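Local coordinates for protein N-acetylglucosamine 2-epimerase (Xylella fastidiosa, PDB 3GT5) that probably acts as a sugar isomerase of the N-acylglucosamine 2-epimerase family, built on an alpha-helical barrel, at residues A[242-247]-A[293-298]; A[250-254]-A[276-281]; A[287-291]-A[359-363]. All coordinates share one frame; numbering follows the deposited sequence.

Contact 1. Residues A[242-247]-A[293-298]; sequences PWGFQP and CYGFAP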
loop_
_atom_site.group_PDB
_atom_site.type_symbol
_atom_site.label_atom_id
_atom_site.label_comp_id
_atom_site.label_asym_id
_atom_site.label_seq_id
_atom_site.Cartn_x
_atom_site.Cartn_y
_atom_site.Cartn_z
ATOM N N PRO A 242 3.731 7.777 -10.986
ATOM C CA PRO A 242 3.756 7.388 -12.392
ATOM C C PRO A 242 2.744 8.197 -13.194
ATOM O O PRO A 242 1.837 8.792 -12.622
ATOM C CB PRO A 242 3.341 5.905 -12.341
ATOM C CG PRO A 242 2.496 5.778 -11.161
ATOM C CD PRO A 242 3.061 6.773 -10.146
ATOM N N TRP A 243 2.871 8.215 -14.508
ATOM C CA TRP A 243 1.865 8.898 -15.325
ATOM C C TRP A 243 0.756 7.935 -15.760
ATOM O O TRP A 243 1.037 6.793 -16.145
ATOM C CB TRP A 243 2.491 9.531 -16.581
ATOM C CG TRP A 243 1.459 10.376 -17.336
ATOM C CD1 TRP A 243 1.174 11.700 -17.113
ATOM C CD2 TRP A 243 0.599 9.968 -18.414
ATOM N NE1 TRP A 243 0.164 12.121 -17.941
ATOM C CE2 TRP A 243 -0.198 11.088 -18.761
ATOM C CE3 TRP A 243 0.399 8.752 -19.106
ATOM C CZ2 TRP A 243 -1.144 11.043 -19.789
ATOM C CZ3 TRP A 243 -0.553 8.707 -20.128
ATOM C CH2 TRP A 243 -1.327 9.827 -20.445
ATOM N N GLY A 244 -0.488 8.413 -15.779
ATOM C CA GLY A 244 -1.626 7.663 -16.341
ATOM C C GLY A 244 -2.565 7.206 -15.238
ATOM O O GLY A 244 -2.199 7.299 -14.043
ATOM N N PHE A 245 -3.765 6.734 -15.609
ATOM C CA PHE A 245 -4.635 6.092 -14.641
ATOM C C PHE A 245 -4.015 4.791 -14.226
ATOM O O PHE A 245 -3.542 4.026 -15.067
ATOM C CB PHE A 245 -6.032 5.821 -15.210
ATOM C CG PHE A 245 -6.889 7.035 -15.320
ATOM C CD1 PHE A 245 -7.444 7.597 -14.182
ATOM C CD2 PHE A 245 -7.200 7.586 -16.557
ATOM C CE1 PHE A 245 -8.267 8.670 -14.254
ATOM C CE2 PHE A 245 -8.047 8.708 -16.644
ATOM C CZ PHE A 245 -8.566 9.251 -15.491
ATOM N N GLN A 246 -4.018 4.541 -12.916
ATOM C CA GLN A 246 -3.450 3.335 -12.331
ATOM C C GLN A 246 -4.619 2.435 -11.935
ATOM O O GLN A 246 -5.271 2.705 -10.931
ATOM C CB GLN A 246 -2.666 3.729 -11.077
ATOM C CG GLN A 246 -1.357 4.437 -11.380
ATOM C CD GLN A 246 -0.256 3.423 -11.465
ATOM O OE1 GLN A 246 -0.076 2.641 -10.517
ATOM N NE2 GLN A 246 0.490 3.398 -12.592
ATOM N N PRO A 247 -4.918 1.374 -12.710
ATOM C CA PRO A 247 -5.988 0.486 -12.298
ATOM C C PRO A 247 -5.832 -0.069 -10.873
ATOM O O PRO A 247 -6.824 -0.275 -10.171
ATOM C CB PRO A 247 -5.899 -0.686 -13.324
ATOM C CG PRO A 247 -4.643 -0.505 -14.031
ATOM C CD PRO A 247 -4.342 0.942 -14.009
ATOM N N CYS A 293 -2.697 -4.736 -16.646
ATOM C CA CYS A 293 -1.658 -3.786 -17.067
ATOM C C CYS A 293 -1.504 -2.626 -16.077
ATOM O O CYS A 293 -2.418 -2.361 -15.285
ATOM C CB CYS A 293 -1.998 -3.221 -18.453
ATOM S SG CYS A 293 -1.943 -4.495 -19.736
ATOM N N TYR A 294 -0.354 -1.972 -16.110
ATOM C CA TYR A 294 0.007 -0.961 -15.103
ATOM C C TYR A 294 -0.775 0.354 -15.240
ATOM O O TYR A 294 -1.155 0.950 -14.222
ATOM C CB TYR A 294 1.472 -0.649 -15.190
ATOM C CG TYR A 294 2.072 0.126 -14.048
ATOM C CD1 TYR A 294 1.869 -0.250 -12.717
ATOM C CD2 TYR A 294 2.931 1.179 -14.302
ATOM C CE1 TYR A 294 2.509 0.430 -11.678
ATOM C CE2 TYR A 294 3.541 1.885 -13.278
ATOM C CZ TYR A 294 3.324 1.504 -11.972
ATOM O OH TYR A 294 3.991 2.186 -10.984
ATOM N N GLY A 295 -0.999 0.800 -16.477
ATOM C CA GLY A 295 -1.482 2.165 -16.704
ATOM C C GLY A 295 -2.242 2.333 -17.999
ATOM O O GLY A 295 -1.962 1.643 -18.992
ATOM N N PHE A 296 -3.247 3.192 -17.975
ATOM C CA PHE A 296 -3.942 3.588 -19.195
ATOM C C PHE A 296 -4.158 5.093 -19.216
ATOM O O PHE A 296 -4.276 5.754 -18.170
ATOM C CB PHE A 296 -5.234 2.782 -19.460
ATOM C CG PHE A 296 -6.269 2.870 -18.379
ATOM C CD1 PHE A 296 -7.219 3.859 -18.386
ATOM C CD2 PHE A 296 -6.320 1.904 -17.391
ATOM C CE1 PHE A 296 -8.225 3.895 -17.418
ATOM C CE2 PHE A 296 -7.287 1.959 -16.380
ATOM C CZ PHE A 296 -8.227 2.945 -16.385
ATOM N N ALA A 297 -4.115 5.642 -20.426
ATOM C CA ALA A 297 -4.290 7.089 -20.630
ATOM C C ALA A 297 -5.763 7.462 -20.511
ATOM O O ALA A 297 -6.646 6.596 -20.486
ATOM C CB ALA A 297 -3.731 7.483 -22.041
ATOM N N PRO A 298 -6.068 8.776 -20.478
ATOM C CA PRO A 298 -7.478 9.207 -20.432
ATOM C C PRO A 298 -8.380 8.846 -21.635
ATOM O O PRO A 298 -9.584 8.932 -21.527
ATOM C CB PRO A 298 -7.367 10.725 -20.254
ATOM C CG PRO A 298 -6.040 10.906 -19.606
ATOM C CD PRO A 298 -5.130 9.877 -20.215
HETATM O O HOH W 1 -1.945 0.430 -11.589
#

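Contact 2. Residues A[250-254]-A[276-281]; sequences QTEWA and LFDVAV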
loop_
_atom_site.group_PDB
_atom_site.type_symbol
_atom_site.label_atom_id
_atom_site.label_comp_id
_atom_site.label_asym_id
_atom_site.label_seq_id
_atom_site.Cartn_x
_atom_site.Cartn_y
_atom_site.Cartn_z
ATOM N N GLN A 250 -7.388 2.149 -8.461
ATOM C CA GLN A 250 -8.840 2.150 -8.507
ATOM C C GLN A 250 -9.344 0.981 -7.649
ATOM O O GLN A 250 -10.310 1.118 -6.878
ATOM C CB GLN A 250 -9.393 2.070 -9.937
ATOM C CG GLN A 250 -8.670 2.946 -10.928
ATOM C CD GLN A 250 -8.631 4.399 -10.537
ATOM O OE1 GLN A 250 -9.668 4.957 -10.151
ATOM N NE2 GLN A 250 -7.479 5.042 -10.712
ATOM N N THR A 251 -8.712 -0.186 -7.840
ATOM C CA THR A 251 -9.107 -1.379 -7.088
ATOM C C THR A 251 -8.723 -1.264 -5.616
ATOM O O THR A 251 -9.478 -1.699 -4.735
ATOM C CB THR A 251 -8.613 -2.667 -7.724
ATOM O OG1 THR A 251 -7.176 -2.724 -7.663
ATOM C CG2 THR A 251 -9.146 -2.737 -9.207
ATOM N N GLU A 252 -7.564 -0.673 -5.347
ATOM C CA GLU A 252 -7.161 -0.419 -3.959
ATOM C C GLU A 252 -8.170 0.468 -3.265
ATOM O O GLU A 252 -8.514 0.220 -2.104
ATOM C CB GLU A 252 -5.784 0.215 -3.923
ATOM C CG GLU A 252 -5.188 0.414 -2.539
ATOM C CD GLU A 252 -3.666 0.614 -2.527
ATOM O OE1 GLU A 252 -2.973 0.664 -3.603
ATOM O OE2 GLU A 252 -3.102 0.742 -1.414
ATOM N N TRP A 253 -8.641 1.510 -3.936
ATOM C CA TRP A 253 -9.718 2.333 -3.349
ATOM C C TRP A 253 -11.006 1.524 -3.135
ATOM O O TRP A 253 -11.711 1.703 -2.123
ATOM C CB TRP A 253 -9.998 3.554 -4.223
ATOM C CG TRP A 253 -9.206 4.746 -3.869
ATOM C CD1 TRP A 253 -8.248 5.368 -4.625
ATOM C CD2 TRP A 253 -9.280 5.474 -2.638
ATOM N NE1 TRP A 253 -7.724 6.429 -3.945
ATOM C CE2 TRP A 253 -8.359 6.539 -2.731
ATOM C CE3 TRP A 253 -10.047 5.325 -1.463
ATOM C CZ2 TRP A 253 -8.149 7.464 -1.677
ATOM C CZ3 TRP A 253 -9.847 6.254 -0.423
ATOM C CH2 TRP A 253 -8.930 7.313 -0.552
ATOM N N ALA A 254 -11.356 0.658 -4.087
ATOM C CA ALA A 254 -12.532 -0.184 -3.940
ATOM C C ALA A 254 -12.434 -1.010 -2.648
ATOM O O ALA A 254 -13.420 -1.115 -1.879
ATOM C CB ALA A 254 -12.740 -1.085 -5.141
ATOM N N LEU A 276 -15.517 1.862 -9.533
ATOM C CA LEU A 276 -14.074 1.948 -9.688
ATOM C C LEU A 276 -13.480 0.614 -10.168
ATOM O O LEU A 276 -12.630 0.562 -11.095
ATOM C CB LEU A 276 -13.409 2.330 -8.359
ATOM C CG LEU A 276 -13.714 3.781 -7.915
ATOM C CD1 LEU A 276 -13.136 4.103 -6.509
ATOM C CD2 LEU A 276 -13.202 4.829 -8.955
ATOM N N PHE A 277 -13.907 -0.451 -9.503
ATOM C CA PHE A 277 -13.355 -1.776 -9.790
ATOM C C PHE A 277 -13.743 -2.207 -11.237
ATOM O O PHE A 277 -12.866 -2.620 -12.009
ATOM C CB PHE A 277 -13.840 -2.795 -8.785
ATOM C CG PHE A 277 -13.336 -4.201 -9.051
ATOM C CD1 PHE A 277 -12.263 -4.691 -8.350
ATOM C CD2 PHE A 277 -13.929 -5.014 -10.002
ATOM C CE1 PHE A 277 -11.756 -5.960 -8.564
ATOM C CE2 PHE A 277 -13.426 -6.310 -10.227
ATOM C CZ PHE A 277 -12.345 -6.771 -9.504
ATOM N N ASP A 278 -15.017 -2.067 -11.588
ATOM C CA ASP A 278 -15.563 -2.638 -12.848
ATOM C C ASP A 278 -14.881 -1.969 -14.021
ATOM O O ASP A 278 -14.427 -2.643 -14.943
ATOM C CB ASP A 278 -17.090 -2.457 -12.975
ATOM C CG ASP A 278 -17.902 -3.232 -11.911
ATOM O OD1 ASP A 278 -17.356 -4.051 -11.123
ATOM O OD2 ASP A 278 -19.129 -2.966 -11.853
ATOM N N VAL A 279 -14.799 -0.647 -13.991
ATOM C CA VAL A 279 -14.141 0.097 -15.055
ATOM C C VAL A 279 -12.655 -0.193 -15.133
ATOM O O VAL A 279 -12.128 -0.443 -16.239
ATOM C CB VAL A 279 -14.365 1.619 -14.899
ATOM C CG1 VAL A 279 -13.485 2.396 -15.885
ATOM C CG2 VAL A 279 -15.835 1.916 -15.086
ATOM N N ALA A 280 -11.974 -0.202 -13.988
ATOM C CA ALA A 280 -10.520 -0.446 -13.950
ATOM C C ALA A 280 -10.131 -1.791 -14.550
ATOM O O ALA A 280 -9.179 -1.876 -15.345
ATOM C CB ALA A 280 -9.971 -0.321 -12.495
ATOM N N VAL A 281 -10.827 -2.856 -14.185
ATOM C CA VAL A 281 -10.434 -4.178 -14.694
ATOM C C VAL A 281 -10.852 -4.325 -16.172
ATOM O O VAL A 281 -10.120 -4.980 -16.923
ATOM C CB VAL A 281 -10.926 -5.375 -13.794
ATOM C CG1 VAL A 281 -10.379 -5.179 -12.400
ATOM C CG2 VAL A 281 -12.482 -5.492 -13.778
#

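Contact 3. Residues A[287-291]-A[359-363]; sequences AVRGG and DGDNR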
loop_
_atom_site.group_PDB
_atom_site.type_symbol
_atom_site.label_atom_id
_atom_site.label_comp_id
_atom_site.label_asym_id
_atom_site.label_seq_id
_atom_site.Cartn_x
_atom_site.Cartn_y
_atom_site.Cartn_z
ATOM N N ALA A 287 -6.664 -9.828 -21.872
ATOM C CA ALA A 287 -7.446 -11.043 -22.121
ATOM C C ALA A 287 -6.604 -12.069 -22.880
ATOM O O ALA A 287 -6.904 -13.250 -22.820
ATOM C CB ALA A 287 -8.762 -10.738 -22.866
ATOM N N VAL A 288 -5.534 -11.627 -23.536
ATOM C CA VAL A 288 -4.667 -12.520 -24.308
ATOM C C VAL A 288 -3.597 -13.210 -23.435
ATOM O O VAL A 288 -3.542 -14.437 -23.386
ATOM C CB VAL A 288 -4.003 -11.773 -25.490
ATOM C CG1 VAL A 288 -3.054 -12.712 -26.288
ATOM C CG2 VAL A 288 -5.061 -11.177 -26.400
ATOM N N ARG A 289 -2.783 -12.418 -22.742
ATOM C CA ARG A 289 -1.632 -12.908 -21.966
ATOM C C ARG A 289 -1.903 -13.042 -20.450
ATOM O O ARG A 289 -1.105 -13.635 -19.729
ATOM C CB ARG A 289 -0.438 -12.001 -22.245
ATOM C CG ARG A 289 -0.127 -11.885 -23.753
ATOM C CD ARG A 289 0.897 -10.779 -24.133
ATOM N NE ARG A 289 0.426 -9.430 -23.790
ATOM C CZ ARG A 289 1.145 -8.311 -23.906
ATOM N NH1 ARG A 289 2.383 -8.341 -24.410
ATOM N NH2 ARG A 289 0.627 -7.145 -23.529
ATOM N N GLY A 290 -3.043 -12.533 -19.983
ATOM C CA GLY A 290 -3.376 -12.548 -18.542
ATOM C C GLY A 290 -2.792 -11.350 -17.811
ATOM O O GLY A 290 -1.770 -10.787 -18.214
ATOM N N GLY A 291 -3.464 -10.948 -16.721
ATOM C CA GLY A 291 -2.879 -9.973 -15.779
ATOM C C GLY A 291 -3.404 -8.569 -16.054
ATOM O O GLY A 291 -3.783 -8.256 -17.164
ATOM N N ASP A 359 7.307 -7.925 -17.944
ATOM C CA ASP A 359 6.905 -7.142 -19.092
ATOM C C ASP A 359 5.545 -7.635 -19.624
ATOM O O ASP A 359 4.921 -8.537 -19.068
ATOM C CB ASP A 359 8.038 -7.089 -20.142
ATOM C CG ASP A 359 8.158 -8.369 -20.944
ATOM O OD1 ASP A 359 7.376 -9.296 -20.729
ATOM O OD2 ASP A 359 9.055 -8.429 -21.822
ATOM N N GLY A 360 5.027 -7.014 -20.680
ATOM C CA GLY A 360 3.680 -7.324 -21.138
ATOM C C GLY A 360 3.541 -8.769 -21.600
ATOM O O GLY A 360 2.432 -9.363 -21.509
ATOM N N ASP A 361 4.672 -9.345 -22.034
ATOM C CA ASP A 361 4.771 -10.789 -22.391
ATOM C C ASP A 361 5.046 -11.742 -21.211
ATOM O O ASP A 361 5.367 -12.926 -21.406
ATOM C CB ASP A 361 5.864 -10.970 -23.437
ATOM C CG ASP A 361 5.539 -10.240 -24.729
ATOM O OD1 ASP A 361 4.382 -10.379 -25.212
ATOM O OD2 ASP A 361 6.431 -9.516 -25.220
ATOM N N ASN A 362 4.919 -11.221 -19.985
ATOM C CA ASN A 362 5.109 -12.007 -18.785
ATOM C C ASN A 362 6.544 -12.487 -18.618
ATOM O O ASN A 362 6.788 -13.518 -17.980
ATOM C CB ASN A 362 4.105 -13.184 -18.756
ATOM C CG ASN A 362 2.697 -12.736 -18.698
ATOM O OD1 ASN A 362 2.390 -11.716 -18.064
ATOM N ND2 ASN A 362 1.803 -13.466 -19.376
ATOM N N ARG A 363 7.501 -11.719 -19.132
ATOM C CA ARG A 363 8.929 -12.024 -18.935
ATOM C C ARG A 363 9.553 -11.168 -17.860
ATOM O O ARG A 363 9.234 -9.997 -17.723
ATOM C CB ARG A 363 9.692 -11.825 -20.242
ATOM C CG ARG A 363 9.221 -12.760 -21.367
ATOM C CD ARG A 363 10.026 -12.520 -22.669
ATOM N NE ARG A 363 9.980 -11.091 -22.968
ATOM C CZ ARG A 363 10.453 -10.501 -24.057
ATOM N NH1 ARG A 363 11.041 -11.200 -25.029
ATOM N NH2 ARG A 363 10.301 -9.181 -24.172
#

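Contact 1. Residues A[242-247]-A[293-298]
Phe245 and Phe296 face each other as one antiparallel hydrogen-bonded pair, a single bridge between the loop that leads into helix 247-263 and the edge strand 295-296. Phe245 N donates a hydrogen bond to Phe296 O at 2.8 Å with a bent N-H...O angle of 140°; Phe296 N returns a straighter bond to Phe245 O at 3.0 Å. The same Phe245 O is also approached by CA of Gly295, in a CA-H...O contact. Gly244, just before the bridge, has a positive phi at which a CB would press on the preceding carbonyl oxygen. Beyond the bridge, Tyr294 and Gly295 both face Asp304 of strand 302-308 in a classic beta bulge.

The two phenyl rings hardly overlap. It is CB of Phe245 that sits over one face of the Phe296 ring, 3.8 Å from its centroid, in a CH-pi contact; with Phe296 CG between its own N and carbonyl carbon (chi1 59°), the ring is turned under this CB. The edge of Phe245 meets CA of Pro298, while CH2 of Trp243 reaches Ala297 CB at 3.7 Å. The amide of Gln246, the N-cap residue of helix 247-263, stands almost upright over the Tyr294 ring, NE2 3.4 Å above its centre. Pro247 lays CD against Tyr294 O. Tyr308 stacks on Tyr294, and Trp229 O accepts from Trp243 NE1.

Tyr294 O accepts a hydrogen bond from a water that donates a second, weak one to Gln246 OE1. Bridge and water thus satisfy main-chain polar atoms inside an aromatic, proline-rich, largely buried joint.

Contact 2. Residues A[250-254]-A[276-281]
Gln250 lays the start of its side chain on Ala280: CB meets CB at 3.5 Å, and CG follows closely, the short methyl of Ala280 suiting a place where it meets the base of a longer side chain. With CG anti to the carbonyl carbon (chi1 -43°), the chain bends again at chi2 and crosses Leu276 at about a right angle, bringing OE1 past its CD2. Its polar atoms are satisfied elsewhere: Val217 N donates to OE1, and NE2 donates to Gln246 O.

Leu276 lies against Gln250 and Trp253, three residues apart on the other helix, its CB 3.6 Å from Gln250 O and its CD1 3.9 Å from Trp253 CB. The Trp253 indole swings off to other helices, and its NE1 donates to Gln172 OE1. Thr251 presents CG2 to Phe277, 3.8 Å from its CD1, while OG1, its other branch, hydrogen-bonds Ser315 OG of helix 309-326. Ala254 CB adds a contact with Phe277 CB.

The segment axes approach to 8.4 Å and run nearly antiparallel, at 158°, as expected of consecutive helices 247-263 and 269-284 in an alpha-hairpin of the alpha/alpha barrel. Helix 309-326 flanks the pair beside Phe277, whose ring also meets Tyr331 and Trp334 edge-to-face, whereas helices 172-189 and 192-211 receive the indole of Trp253.

Contact 3. Residues A[287-291]-A[359-363]
A type I beta turn with a G1 bulge, Asp359 to Arg363, follows edge strand 357-358 and meets the loop joining helix 269-284 to strand 295-296, chiefly through Arg289. The guanidinium of Arg289 lies with one face over the Gly360 peptide: its CZ is 2.9 Å from Gly360 O. The nearby NE and NH1 point their hydrogens elsewhere, so this is contact with a face and not a hydrogen bond. At the edge of the same group, NH1 donates to Asp361 OD1 at 3.0 Å in a salt bridge. The oxygen lies in the guanidinium plane but is met from above its own carboxylate, the two planes being 75° apart. With chi2 and chi4 extended, a bend at chi3 (-62°) brings the group over the turn. Its NE and NH2 are held by Asp286 and Asp305, fixing its rotation.

Strand 357-358 is an edge of the three-stranded antiparallel sheet, and Lys307 from the central strand 302-308 donates to both Gly360 O and Gly290 O. Glycine suits position 360 because a CB there would come tightly against Arg289 NH1. Asn362 takes the bulge position, whose positive phi (66°) asparagine tolerates well; Asn362 N bonds to Asp359 O, and Asp359 N to Arg363 O. Its ND2 donates to Arg289 O at 2.9 Å, with the acceptor in the amide plane, and Tyr341 OH bonds to its OD1, so both ends of the amide are engaged. Within the turn segment, Arg363 grips Asp359 OD2 through NE and NH2, at 3.0 and 2.8 Å, while Arg363 N donates to Asp359 OD1.

How the contacts relate
Contact 2 is nested along the chain inside the loop that contact 1 closes, and the two touch where Pro247 O packs on Ala280 CB, their centres about 12 Å apart. Contact 2 closes before contact 3 opens; their centres are about 20 Å apart and they do not touch. Contact 3 alternates with contact 1, 287-291 coming just before 293-298, with centres about 16 Å apart. Contact 1 uses edge strand 295-296; contact 3 joins the loop before that strand to the turn after the other edge strand, 357-358, with Lys307 of the central strand bonded to both segments. Together they tie a helical hairpin of the barrel to loops and the small sheet at its end.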